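Local coordinates for glutamine aminotransferase class-II domain protein (Ruegeria pomeroyi, PDB 3MDN) that probably hydrolyses the side-chain amide of glutamine, as class-II glutamine amidotransferase domains do, at residues 83-88 and 110-115; 100-105 and 143-148; 105-110 and 133-138; 128-133 and 149-154. All coordinates share one frame; numbering follows the deposited sequence.

Contact 1 (83-88 and 110-115)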
loop_
_atom_site.group_PDB
_atom_site.type_symbol
_atom_site.label_atom_id
_atom_site.label_comp_id
_atom_site.label_asym_id
_atom_site.label_seq_id
_atom_site.Cartn_x
_atom_site.Cartn_y
_atom_site.Cartn_z
ATOM N N LEU D 83 -14.836 -15.864 17.114
ATOM C CA LEU D 83 -13.515 -15.944 17.732
ATOM C C LEU D 83 -12.519 -15.205 16.888
ATOM O O LEU D 83 -12.180 -15.653 15.776
ATOM C CB LEU D 83 -13.055 -17.406 17.918
ATOM C CG LEU D 83 -12.202 -17.672 19.182
ATOM C CD1 LEU D 83 -11.903 -19.179 19.341
ATOM C CD2 LEU D 83 -10.889 -16.863 19.259
ATOM N N PHE D 84 -12.053 -14.063 17.382
ATOM C CA PHE D 84 -11.068 -13.322 16.618
ATOM C C PHE D 84 -10.121 -12.478 17.483
ATOM O O PHE D 84 -10.401 -12.246 18.650
ATOM C CB PHE D 84 -11.733 -12.477 15.523
ATOM C CG PHE D 84 -12.689 -11.418 16.038
ATOM C CD1 PHE D 84 -12.261 -10.122 16.221
ATOM C CD2 PHE D 84 -14.024 -11.723 16.283
ATOM C CE1 PHE D 84 -13.145 -9.150 16.661
ATOM C CE2 PHE D 84 -14.916 -10.764 16.706
ATOM C CZ PHE D 84 -14.488 -9.478 16.902
ATOM N N LEU D 85 -9.026 -12.013 16.864
ATOM C CA LEU D 85 -7.966 -11.250 17.530
ATOM C C LEU D 85 -7.679 -10.066 16.623
ATOM O O LEU D 85 -7.526 -10.277 15.410
ATOM C CB LEU D 85 -6.706 -12.135 17.634
ATOM C CG LEU D 85 -6.524 -13.087 18.843
ATOM C CD1 LEU D 85 -7.637 -14.088 18.959
ATOM C CD2 LEU D 85 -5.159 -13.797 18.696
ATOM N N SER D 86 -7.585 -8.854 17.175
ATOM C CA SER D 86 -7.234 -7.661 16.403
ATOM C C SER D 86 -6.311 -6.698 17.154
ATOM O O SER D 86 -6.378 -6.631 18.383
ATOM C CB SER D 86 -8.462 -6.947 15.870
ATOM O OG SER D 86 -9.423 -6.782 16.865
ATOM N N HIS D 87 -5.447 -5.963 16.432
ATOM C CA HIS D 87 -4.187 -5.428 17.036
ATOM C C HIS D 87 -3.537 -4.255 16.285
ATOM O O HIS D 87 -3.082 -4.415 15.164
ATOM C CB HIS D 87 -3.148 -6.587 17.273
ATOM C CG HIS D 87 -1.778 -6.131 17.736
ATOM N ND1 HIS D 87 -1.461 -5.923 19.068
ATOM C CD2 HIS D 87 -0.645 -5.861 17.040
ATOM C CE1 HIS D 87 -0.202 -5.530 19.169
ATOM N NE2 HIS D 87 0.320 -5.487 17.951
ATOM N N VAL D 88 -3.476 -3.086 16.931
ATOM C CA VAL D 88 -2.919 -1.869 16.338
ATOM C C VAL D 88 -1.427 -1.750 16.610
ATOM O O VAL D 88 -0.607 -2.217 15.808
ATOM C CB VAL D 88 -3.664 -0.579 16.807
ATOM C CG1 VAL D 88 -2.776 0.671 16.630
ATOM C CG2 VAL D 88 -4.999 -0.408 16.055
ATOM N N CYS D 110 -3.294 -18.707 16.238
ATOM C CA CYS D 110 -2.905 -17.332 15.960
ATOM C C CYS D 110 -2.524 -16.693 17.255
ATOM O O CYS D 110 -2.833 -17.232 18.313
ATOM C CB CYS D 110 -4.017 -16.537 15.269
ATOM S SG CYS D 110 -5.583 -16.482 16.150
ATOM N N PHE D 111 -1.874 -15.540 17.192
ATOM C CA PHE D 111 -1.143 -15.045 18.346
ATOM C C PHE D 111 -0.810 -13.575 18.151
ATOM O O PHE D 111 -0.464 -13.158 17.059
ATOM C CB PHE D 111 0.145 -15.879 18.451
ATOM C CG PHE D 111 1.035 -15.525 19.614
ATOM C CD1 PHE D 111 1.951 -14.490 19.513
ATOM C CD2 PHE D 111 0.979 -16.261 20.789
ATOM C CE1 PHE D 111 2.777 -14.174 20.570
ATOM C CE2 PHE D 111 1.802 -15.961 21.860
ATOM C CZ PHE D 111 2.700 -14.909 21.754
HETATM N N MSE D 112 -0.950 -12.791 19.199
HETATM C CA MSE D 112 -0.489 -11.402 19.203
HETATM C C MSE D 112 0.040 -11.009 20.591
HETATM O O MSE D 112 -0.339 -11.604 21.604
HETATM C CB MSE D 112 -1.580 -10.445 18.731
HETATM C CG MSE D 112 -2.844 -10.471 19.515
HETATM SE SE MSE D 112 -4.111 -9.215 18.721
HETATM C CE MSE D 112 -5.565 -9.620 19.997
ATOM N N HIS D 113 0.936 -10.030 20.610
ATOM C CA HIS D 113 1.747 -9.751 21.761
ATOM C C HIS D 113 1.978 -8.240 21.812
ATOM O O HIS D 113 2.249 -7.609 20.811
ATOM C CB HIS D 113 3.077 -10.532 21.650
ATOM C CG HIS D 113 4.225 -9.932 22.413
ATOM N ND1 HIS D 113 4.328 -9.993 23.787
ATOM C CD2 HIS D 113 5.341 -9.294 21.984
ATOM C CE1 HIS D 113 5.443 -9.396 24.177
ATOM N NE2 HIS D 113 6.078 -8.965 23.100
ATOM N N ASN D 114 1.824 -7.698 23.003
ATOM C CA ASN D 114 2.136 -6.336 23.356
ATOM C C ASN D 114 3.309 -6.433 24.360
ATOM O O ASN D 114 3.246 -7.215 25.337
ATOM C CB ASN D 114 0.871 -5.737 24.020
ATOM C CG ASN D 114 0.874 -4.237 24.073
ATOM O OD1 ASN D 114 -0.117 -3.629 24.501
ATOM N ND2 ASN D 114 1.967 -3.613 23.657
ATOM N N GLY D 115 4.377 -5.680 24.097
ATOM C CA GLY D 115 5.513 -5.543 25.017
ATOM C C GLY D 115 6.844 -5.692 24.265
ATOM O O GLY D 115 6.942 -5.356 23.089
#

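Contact 2 (100-105 and 143-148)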
loop_
_atom_site.group_PDB
_atom_site.type_symbol
_atom_site.label_atom_id
_atom_site.label_comp_id
_atom_site.label_asym_id
_atom_site.label_seq_id
_atom_site.Cartn_x
_atom_site.Cartn_y
_atom_site.Cartn_z
ATOM N N ASN D 100 6.003 -7.738 10.036
ATOM C CA ASN D 100 6.215 -7.369 11.442
ATOM C C ASN D 100 4.913 -6.901 12.166
ATOM O O ASN D 100 4.963 -6.293 13.259
ATOM C CB ASN D 100 7.313 -6.281 11.537
ATOM C CG ASN D 100 8.747 -6.809 11.223
ATOM O OD1 ASN D 100 9.724 -6.063 11.357
ATOM N ND2 ASN D 100 8.869 -8.075 10.816
ATOM N N CYS D 101 3.754 -7.192 11.564
ATOM C CA CYS D 101 2.450 -6.851 12.164
ATOM C C CYS D 101 1.790 -8.062 12.825
ATOM O O CYS D 101 1.903 -9.177 12.329
ATOM C CB CYS D 101 1.494 -6.261 11.106
ATOM S SG CYS D 101 1.964 -4.617 10.484
ATOM N N HIS D 102 1.094 -7.851 13.939
ATOM C CA HIS D 102 0.358 -8.960 14.556
ATOM C C HIS D 102 -1.041 -8.920 13.959
ATOM O O HIS D 102 -1.386 -7.971 13.261
ATOM C CB HIS D 102 0.274 -8.802 16.049
ATOM C CG HIS D 102 1.588 -8.594 16.740
ATOM N ND1 HIS D 102 2.541 -7.685 16.306
ATOM C CD2 HIS D 102 2.078 -9.136 17.876
ATOM C CE1 HIS D 102 3.567 -7.692 17.137
ATOM N NE2 HIS D 102 3.301 -8.548 18.109
ATOM N N PRO D 103 -1.827 -9.977 14.137
ATOM C CA PRO D 103 -1.467 -11.270 14.674
ATOM C C PRO D 103 -0.553 -12.033 13.723
ATOM O O PRO D 103 -0.352 -11.607 12.576
ATOM C CB PRO D 103 -2.815 -11.989 14.788
ATOM C CG PRO D 103 -3.843 -10.910 14.686
ATOM C CD PRO D 103 -3.244 -9.931 13.754
ATOM N N PHE D 104 0.040 -13.096 14.256
ATOM C CA PHE D 104 0.766 -14.123 13.531
ATOM C C PHE D 104 -0.102 -15.394 13.523
ATOM O O PHE D 104 -0.977 -15.567 14.358
ATOM C CB PHE D 104 2.119 -14.378 14.206
ATOM C CG PHE D 104 3.005 -13.138 14.270
ATOM C CD1 PHE D 104 3.743 -12.738 13.150
ATOM C CD2 PHE D 104 3.058 -12.348 15.426
ATOM C CE1 PHE D 104 4.547 -11.596 13.191
ATOM C CE2 PHE D 104 3.858 -11.218 15.478
ATOM C CZ PHE D 104 4.608 -10.841 14.350
ATOM N N ALA D 105 0.088 -16.255 12.536
ATOM C CA ALA D 105 -0.740 -17.452 12.450
ATOM C C ALA D 105 0.102 -18.548 11.861
ATOM O O ALA D 105 0.926 -18.297 10.982
ATOM C CB ALA D 105 -1.968 -17.196 11.540
ATOM N N THR D 143 10.609 -9.664 14.092
ATOM C CA THR D 143 10.202 -9.261 15.441
ATOM C C THR D 143 10.419 -10.303 16.552
ATOM O O THR D 143 10.479 -11.524 16.300
ATOM C CB THR D 143 8.708 -8.810 15.525
ATOM O OG1 THR D 143 7.829 -9.946 15.407
ATOM C CG2 THR D 143 8.397 -7.731 14.503
ATOM N N ASP D 144 10.473 -9.802 17.783
ATOM C CA ASP D 144 10.493 -10.649 18.983
ATOM C C ASP D 144 9.171 -11.329 19.217
ATOM O O ASP D 144 9.132 -12.456 19.673
ATOM C CB ASP D 144 10.922 -9.879 20.218
ATOM C CG ASP D 144 10.129 -8.577 20.428
ATOM O OD1 ASP D 144 9.037 -8.392 19.851
ATOM O OD2 ASP D 144 10.606 -7.721 21.209
ATOM N N SER D 145 8.082 -10.643 18.892
ATOM C CA SER D 145 6.752 -11.231 19.017
ATOM C C SER D 145 6.631 -12.519 18.224
ATOM O O SER D 145 6.058 -13.488 18.705
ATOM C CB SER D 145 5.694 -10.244 18.526
ATOM O OG SER D 145 5.761 -9.053 19.287
ATOM N N GLU D 146 7.155 -12.512 17.002
ATOM C CA GLU D 146 7.029 -13.658 16.100
ATOM C C GLU D 146 7.875 -14.815 16.605
ATOM O O GLU D 146 7.435 -15.952 16.605
ATOM C CB GLU D 146 7.375 -13.278 14.667
ATOM C CG GLU D 146 7.077 -14.395 13.665
ATOM C CD GLU D 146 7.437 -14.074 12.245
ATOM O OE1 GLU D 146 8.453 -13.359 12.003
ATOM O OE2 GLU D 146 6.720 -14.598 11.348
ATOM N N VAL D 147 9.075 -14.511 17.083
ATOM C CA VAL D 147 9.859 -15.503 17.814
ATOM C C VAL D 147 9.109 -16.139 18.993
ATOM O O VAL D 147 9.035 -17.366 19.092
ATOM C CB VAL D 147 11.192 -14.922 18.337
ATOM C CG1 VAL D 147 12.068 -16.060 18.926
ATOM C CG2 VAL D 147 11.935 -14.291 17.205
ATOM N N LEU D 148 8.539 -15.321 19.871
ATOM C CA LEU D 148 7.852 -15.847 21.027
ATOM C C LEU D 148 6.797 -16.887 20.572
ATOM O O LEU D 148 6.636 -17.957 21.173
ATOM C CB LEU D 148 7.181 -14.704 21.791
ATOM C CG LEU D 148 7.168 -14.581 23.327
ATOM C CD1 LEU D 148 5.886 -13.900 23.752
ATOM C CD2 LEU D 148 7.350 -15.906 24.085
#

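Contact 3 (105-110 and 133-138)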
loop_
_atom_site.group_PDB
_atom_site.type_symbol
_atom_site.label_atom_id
_atom_site.label_comp_id
_atom_site.label_asym_id
_atom_site.label_seq_id
_atom_site.Cartn_x
_atom_site.Cartn_y
_atom_site.Cartn_z
ATOM N N ALA D 105 0.088 -16.255 12.536
ATOM C CA ALA D 105 -0.740 -17.452 12.450
ATOM C C ALA D 105 0.102 -18.548 11.861
ATOM O O ALA D 105 0.926 -18.297 10.982
ATOM C CB ALA D 105 -1.968 -17.196 11.540
ATOM N N ALA D 106 -0.106 -19.762 12.342
ATOM C CA ALA D 106 0.533 -20.923 11.745
ATOM C C ALA D 106 -0.352 -22.106 12.110
ATOM O O ALA D 106 -0.723 -22.256 13.275
ATOM C CB ALA D 106 1.956 -21.093 12.275
ATOM N N ARG D 107 -0.718 -22.908 11.111
ATOM C CA ARG D 107 -1.666 -24.004 11.300
ATOM C C ARG D 107 -3.001 -23.509 11.884
ATOM O O ARG D 107 -3.563 -22.560 11.367
ATOM C CB ARG D 107 -1.039 -25.069 12.198
ATOM C CG ARG D 107 0.192 -25.669 11.558
ATOM C CD ARG D 107 0.897 -26.605 12.502
ATOM N NE ARG D 107 2.125 -27.061 11.855
ATOM C CZ ARG D 107 2.952 -27.957 12.369
ATOM N NH1 ARG D 107 2.677 -28.502 13.561
ATOM N NH2 ARG D 107 4.045 -28.304 11.695
ATOM N N ARG D 108 -3.497 -24.132 12.958
ATOM C CA ARG D 108 -4.773 -23.705 13.581
ATOM C C ARG D 108 -4.674 -22.480 14.522
ATOM O O ARG D 108 -5.721 -21.932 14.961
ATOM C CB ARG D 108 -5.439 -24.857 14.376
ATOM C CG ARG D 108 -5.874 -26.117 13.586
ATOM C CD ARG D 108 -6.443 -27.210 14.552
ATOM N NE ARG D 108 -7.341 -26.598 15.545
ATOM C CZ ARG D 108 -7.873 -27.209 16.610
ATOM N NH1 ARG D 108 -7.615 -28.493 16.860
ATOM N NH2 ARG D 108 -8.671 -26.528 17.430
ATOM N N TRP D 109 -3.443 -22.068 14.839
ATOM C CA TRP D 109 -3.184 -21.119 15.937
ATOM C C TRP D 109 -2.896 -19.699 15.447
ATOM O O TRP D 109 -2.345 -19.524 14.356
ATOM C CB TRP D 109 -1.986 -21.586 16.763
ATOM C CG TRP D 109 -2.272 -22.799 17.561
ATOM C CD1 TRP D 109 -2.255 -24.097 17.139
ATOM C CD2 TRP D 109 -2.643 -22.828 18.950
ATOM N NE1 TRP D 109 -2.580 -24.947 18.196
ATOM C CE2 TRP D 109 -2.827 -24.186 19.313
ATOM C CE3 TRP D 109 -2.865 -21.838 19.904
ATOM C CZ2 TRP D 109 -3.202 -24.574 20.597
ATOM C CZ3 TRP D 109 -3.238 -22.215 21.184
ATOM C CH2 TRP D 109 -3.403 -23.583 21.524
ATOM N N CYS D 110 -3.294 -18.707 16.238
ATOM C CA CYS D 110 -2.905 -17.332 15.960
ATOM C C CYS D 110 -2.524 -16.693 17.255
ATOM O O CYS D 110 -2.833 -17.232 18.313
ATOM C CB CYS D 110 -4.017 -16.537 15.269
ATOM S SG CYS D 110 -5.583 -16.482 16.150
ATOM N N ASP D 133 13.264 -26.574 13.729
ATOM C CA ASP D 133 13.216 -26.692 12.278
ATOM C C ASP D 133 11.775 -26.771 11.768
ATOM O O ASP D 133 11.440 -26.188 10.746
ATOM C CB ASP D 133 13.965 -27.959 11.804
ATOM C CG ASP D 133 15.446 -27.982 12.198
ATOM O OD1 ASP D 133 16.054 -29.066 12.078
ATOM O OD2 ASP D 133 16.010 -26.945 12.619
ATOM N N GLU D 134 10.939 -27.531 12.465
ATOM C CA GLU D 134 9.551 -27.753 12.051
ATOM C C GLU D 134 8.781 -26.429 11.857
ATOM O O GLU D 134 7.899 -26.320 11.009
ATOM C CB GLU D 134 8.836 -28.573 13.141
ATOM C CG GLU D 134 7.510 -29.219 12.721
ATOM C CD GLU D 134 6.781 -29.883 13.895
ATOM O OE1 GLU D 134 7.429 -30.259 14.906
ATOM O OE2 GLU D 134 5.545 -30.036 13.794
ATOM N N PHE D 135 9.082 -25.438 12.683
ATOM C CA PHE D 135 8.314 -24.206 12.640
ATOM C C PHE D 135 9.093 -23.063 12.011
ATOM O O PHE D 135 8.545 -21.968 11.834
ATOM C CB PHE D 135 7.752 -23.827 14.039
ATOM C CG PHE D 135 6.813 -24.863 14.605
ATOM C CD1 PHE D 135 5.505 -24.928 14.180
ATOM C CD2 PHE D 135 7.269 -25.809 15.523
ATOM C CE1 PHE D 135 4.639 -25.904 14.704
ATOM C CE2 PHE D 135 6.440 -26.786 16.031
ATOM C CZ PHE D 135 5.117 -26.828 15.621
ATOM N N TYR D 136 10.349 -23.328 11.645
ATOM C CA TYR D 136 11.213 -22.262 11.146
ATOM C C TYR D 136 10.677 -21.643 9.845
ATOM O O TYR D 136 10.790 -20.430 9.622
ATOM C CB TYR D 136 12.672 -22.702 11.016
ATOM C CG TYR D 136 13.596 -21.512 10.956
ATOM C CD1 TYR D 136 13.951 -20.940 9.730
ATOM C CD2 TYR D 136 14.080 -20.935 12.121
ATOM C CE1 TYR D 136 14.779 -19.826 9.685
ATOM C CE2 TYR D 136 14.906 -19.823 12.089
ATOM C CZ TYR D 136 15.257 -19.272 10.872
ATOM O OH TYR D 136 16.083 -18.156 10.844
ATOM N N THR D 137 10.074 -22.473 9.007
ATOM C CA THR D 137 9.441 -22.001 7.803
ATOM C C THR D 137 8.406 -20.859 8.041
ATOM O O THR D 137 8.163 -20.054 7.158
ATOM C CB THR D 137 8.776 -23.177 7.064
ATOM O OG1 THR D 137 8.228 -22.708 5.841
ATOM C CG2 THR D 137 7.649 -23.792 7.922
ATOM N N TYR D 138 7.791 -20.812 9.217
ATOM C CA TYR D 138 6.862 -19.735 9.559
ATOM C C TYR D 138 7.561 -18.417 9.977
ATOM O O TYR D 138 6.888 -17.423 10.246
ATOM C CB TYR D 138 5.911 -20.191 10.679
ATOM C CG TYR D 138 5.132 -21.434 10.304
ATOM C CD1 TYR D 138 5.414 -22.661 10.884
ATOM C CD2 TYR D 138 4.130 -21.387 9.331
ATOM C CE1 TYR D 138 4.698 -23.814 10.516
ATOM C CE2 TYR D 138 3.422 -22.529 8.959
ATOM C CZ TYR D 138 3.701 -23.731 9.563
ATOM O OH TYR D 138 3.015 -24.872 9.186
#

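Contact 4 (128-133 and 149-154)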
loop_
_atom_site.group_PDB
_atom_site.type_symbol
_atom_site.label_atom_id
_atom_site.label_comp_id
_atom_site.label_asym_id
_atom_site.label_seq_id
_atom_site.Cartn_x
_atom_site.Cartn_y
_atom_site.Cartn_z
ATOM N N ASP D 128 16.545 -16.735 16.948
ATOM C CA ASP D 128 16.134 -17.441 15.733
ATOM C C ASP D 128 16.570 -18.915 15.775
ATOM O O ASP D 128 15.802 -19.796 15.401
ATOM C CB ASP D 128 16.722 -16.770 14.476
ATOM C CG ASP D 128 15.934 -15.542 14.033
ATOM O OD1 ASP D 128 14.854 -15.302 14.592
ATOM O OD2 ASP D 128 16.405 -14.802 13.132
HETATM N N MSE D 129 17.817 -19.142 16.210
HETATM C CA MSE D 129 18.445 -20.464 16.258
HETATM C C MSE D 129 17.671 -21.413 17.170
HETATM O O MSE D 129 17.666 -22.624 16.956
HETATM C CB MSE D 129 19.879 -20.314 16.763
HETATM C CG MSE D 129 20.823 -21.539 16.599
HETATM SE SE MSE D 129 22.309 -21.420 17.919
HETATM C CE MSE D 129 21.238 -21.378 19.585
ATOM N N ALA D 130 17.012 -20.846 18.177
ATOM C CA ALA D 130 16.199 -21.613 19.124
ATOM C C ALA D 130 14.876 -22.103 18.560
ATOM O O ALA D 130 14.241 -22.930 19.177
ATOM C CB ALA D 130 15.932 -20.808 20.376
ATOM N N ILE D 131 14.431 -21.579 17.426
ATOM C CA ILE D 131 13.196 -22.067 16.841
ATOM C C ILE D 131 13.400 -23.477 16.233
ATOM O O ILE D 131 14.349 -23.671 15.478
ATOM C CB ILE D 131 12.660 -21.074 15.760
ATOM C CG1 ILE D 131 12.306 -19.720 16.393
ATOM C CG2 ILE D 131 11.445 -21.662 15.049
ATOM C CD1 ILE D 131 12.241 -18.546 15.354
ATOM N N ALA D 132 12.523 -24.443 16.536
ATOM C CA ALA D 132 12.647 -25.792 15.937
ATOM C C ALA D 132 12.544 -25.692 14.423
ATOM O O ALA D 132 11.806 -24.840 13.915
ATOM C CB ALA D 132 11.584 -26.757 16.454
ATOM N N ASP D 133 13.264 -26.574 13.729
ATOM C CA ASP D 133 13.216 -26.692 12.278
ATOM C C ASP D 133 11.775 -26.771 11.768
ATOM O O ASP D 133 11.440 -26.188 10.746
ATOM C CB ASP D 133 13.965 -27.959 11.804
ATOM C CG ASP D 133 15.446 -27.982 12.198
ATOM O OD1 ASP D 133 16.054 -29.066 12.078
ATOM O OD2 ASP D 133 16.010 -26.945 12.619
ATOM N N PHE D 149 6.060 -16.555 19.525
ATOM C CA PHE D 149 4.999 -17.439 19.026
ATOM C C PHE D 149 5.582 -18.743 18.495
ATOM O O PHE D 149 5.125 -19.819 18.829
ATOM C CB PHE D 149 4.216 -16.743 17.916
ATOM C CG PHE D 149 3.168 -17.606 17.236
ATOM C CD1 PHE D 149 2.305 -18.416 17.961
ATOM C CD2 PHE D 149 2.999 -17.523 15.854
ATOM C CE1 PHE D 149 1.300 -19.157 17.308
ATOM C CE2 PHE D 149 2.017 -18.282 15.195
ATOM C CZ PHE D 149 1.172 -19.085 15.926
ATOM N N LEU D 150 6.597 -18.640 17.665
ATOM C CA LEU D 150 7.166 -19.858 17.045
ATOM C C LEU D 150 7.934 -20.713 18.048
ATOM O O LEU D 150 7.925 -21.947 17.950
ATOM C CB LEU D 150 8.040 -19.490 15.856
ATOM C CG LEU D 150 7.236 -18.734 14.799
ATOM C CD1 LEU D 150 8.145 -18.372 13.667
ATOM C CD2 LEU D 150 6.028 -19.552 14.288
ATOM N N LEU D 151 8.599 -20.046 18.993
ATOM C CA LEU D 151 9.204 -20.734 20.144
ATOM C C LEU D 151 8.162 -21.469 20.983
ATOM O O LEU D 151 8.419 -22.556 21.475
ATOM C CB LEU D 151 9.930 -19.763 21.068
ATOM C CG LEU D 151 11.332 -19.170 20.874
ATOM C CD1 LEU D 151 11.942 -19.038 22.280
ATOM C CD2 LEU D 151 12.252 -20.036 20.042
ATOM N N ALA D 152 6.999 -20.863 21.191
ATOM C CA ALA D 152 5.941 -21.540 21.938
ATOM C C ALA D 152 5.415 -22.767 21.171
ATOM O O ALA D 152 5.172 -23.820 21.780
ATOM C CB ALA D 152 4.809 -20.571 22.301
ATOM N N LEU D 153 5.233 -22.632 19.859
ATOM C CA LEU D 153 4.964 -23.817 19.014
ATOM C C LEU D 153 6.057 -24.873 19.183
ATOM O O LEU D 153 5.749 -26.041 19.452
ATOM C CB LEU D 153 4.748 -23.446 17.527
ATOM C CG LEU D 153 3.362 -22.810 17.304
ATOM C CD1 LEU D 153 3.264 -21.953 16.043
ATOM C CD2 LEU D 153 2.229 -23.854 17.350
ATOM N N SER D 154 7.326 -24.466 19.059
ATOM C CA SER D 154 8.474 -25.394 19.229
ATOM C C SER D 154 8.413 -26.107 20.589
ATOM O O SER D 154 8.821 -27.258 20.699
ATOM C CB SER D 154 9.814 -24.655 19.093
ATOM O OG SER D 154 9.849 -23.915 17.877
#

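Contact 1 (83-88 and 110-115)
Two beta sheets are packed face against face where Leu-85 and His-87 of strand 84-87 meet Cys-110 and Met-112 of strand 109-114, in the buried centre of the chain. No hydrogen bond crosses; the strand axes come within 8.0 Å at 34°, and side chains fill the interval. Met-112, modelled as selenomethionine, is the residue with the largest area buried by the other segment. Its CG lies between the backbone N and the carbonyl carbon (chi1 58°) and the chain runs extended beyond it, which carries selenium and methyl over to the opposing strand. There CE lies 3.6 Å from Leu-85 CB, while SE sits tightly against His-87 CB at 3.2 Å and also touches Ser-86 O at 3.5 Å. The selenium approaches the His-87 ring obliquely, 4.8 Å from its centroid. Beyond it, CE1 of that ring comes within 3.6 Å of His-113 O. In the other direction along the strand, Leu-85 sends its CD2 branch to Cys-110 SG, 3.7 Å away, beside the shaft of Met-112. Backbone bonds tie strand 84-87 to strands 6-10 and 47-51 in its own sheet, whereas Phe-111 turns its ring to Phe-149 of helix 144-154 on the far side of the other. Sheet against sheet with helices outside is the layering of the alpha-beta-beta-alpha sandwich of Ntn hydrolases.

Contact 2 (100-105 and 143-148)
Glu-146, in the first turn of helix 144-154, crosses one face of the Phe-104 ring at about a right angle, in a helix-to-strand contact carried chiefly by Phe-104 and Thr-143. Its CB sits over that face as a CH-pi contact, 3.8 Å from the centroid and 20° off the normal. CG, placed anti to the backbone N (chi1 -172°), continues the extended chain and passes Phe-104 CD1 at 3.8 Å. CD still lies 3.9 Å from Phe-104 CE1, and the carboxylate plane is turned 27° from the ring. At the tip, OE1 forms a salt bridge with Arg-139 and accepts from Gly-141 N, while OE2 still grazes Phe-104 CD1 at 3.9 Å but has its polar partner in Lys-140 N. The opposite face of Phe-104 is covered by Cys-101 O and His-102 CA, so the ring is clamped between its own segment and the helix. Thr-143 uses both of its branches. Its OG1 caps the helix by accepting from Glu-146 N at 3.1 Å and also touches Phe-104 CZ at 3.5 Å, whereas its methyl CG2 packs on Asn-100 CG at 3.4 Å. Ser-145 OG lies at the edge of the His-102 ring, 2.8 Å from NE2, but the hydroxyl is placed with less certainty and this bond remains doubtful. A threonine N-cap at the helix start, with an aromatic ring of the neighbouring strand beneath the first turn, is here the junction between a helical layer and a sheet of the Ntn sandwich.

Contact 3 (105-110 and 133-138)
A tight beta hairpin with a type II' turn from Ala-106 to Trp-109 presents Ala-106 and Arg-107 to Glu-134, Phe-135 and Tyr-138 of segment 133-138, which holds a short, weakly bonded helix. Arg-107 stretches out into an end-on salt bridge, hydrogen-bonding one oxygen with both terminal nitrogens: NH2 reaches Glu-134 OE2 at 3.1 Å and NH1 the same atom at 3.3 Å. The oxygen lies in the guanidinium plane and is met on its anti side, both donors tilted out of the carboxylate plane, NH1 further (31°). NH1 has a second anion in Glu-158. Phe-135 comes over one guanidinium face, with CE1 3.5 Å from CZ of Arg-107, but the planes, 49° apart, do not stack. Ala-106 CB stands over the centre of the Tyr-138 ring, 3.7 Å from its centroid, a CH-pi contact; Thr-137 CG2 covers the other face. With a leucine in place of Arg-107, Glu-134 and Glu-158 would probably lose the cation they share, and Phe-135 CE1 the flat group it rests on. Tyr-136 OH hydrogen-bonds Asp-128 OD2 of the second subunit. Reciprocal backbone bonds between Ala-106 and Trp-109 mark a two-residue II' hairpin, fastened here by Arg-107, its first loop residue.

Contact 4 (128-133 and 149-154)
Ala-130, Ile-131 and Ala-132, at and after the end of helix 124-129, lie against Leu-150, Leu-151 and Ser-154 near the end of helix 144-154, a junction in a helical layer of the Ntn fold. On the subunit boundary, the carbonyls of Met-129 and Ile-131 accept from Lys-125 of the second subunit. The apolar share is carried by Leu-151 CD2, which touches Ile-131 CG1 at 3.7 Å and Ala-130 CB at 3.8 Å; the Ile-131 and Leu-151 side chains cross at about a right angle. The second branch of Ile-131, CG2, looks toward Leu-150 CB at 4.1 Å, a looser touch. The polar share is one bond, nearly straight: Ala-132 N donates to Ser-154 OG over 3.0 Å with an N-H...O angle of 160°. With an alanine in place of Ser-154, the N-H of Ala-132 would probably lose its acceptor and segment 128-133 a tie to the helix. The serine hydroxyl, anti to its carbonyl carbon (chi1 -53°), donates its own hydrogen bond back into the helix, to Leu-150 O. That oxygen is held twice, by Ser-154 OG at 2.8 Å and by Ser-154 N at 2.8 Å, the two donors reaching it from opposite faces of the carbonyl plane.

The four contacts run outward from the core, contact 1 lying about 4 Å from the chain's centre and contact 4 about 16 Å, measured between centres. Contacts 1, 2 and 3 all draw on the paired strands 104-106 and 109-114, while helix 144-154 supplies one side of contacts 2 and 4. Along the chain, contact 3 is nested inside the loop that contact 2 closes, contact 1 closes before contact 4 opens, and the other pairs interlace. Neighbouring centres stand about 9 to 12 Å apart; Phe-149 touches both Phe-111 and Phe-104, linking contacts 1 and 2 to contact 4. The series joins sheet to sheet, sheet to helix and, through segments 128-133 and 133-138, chain to second subunit.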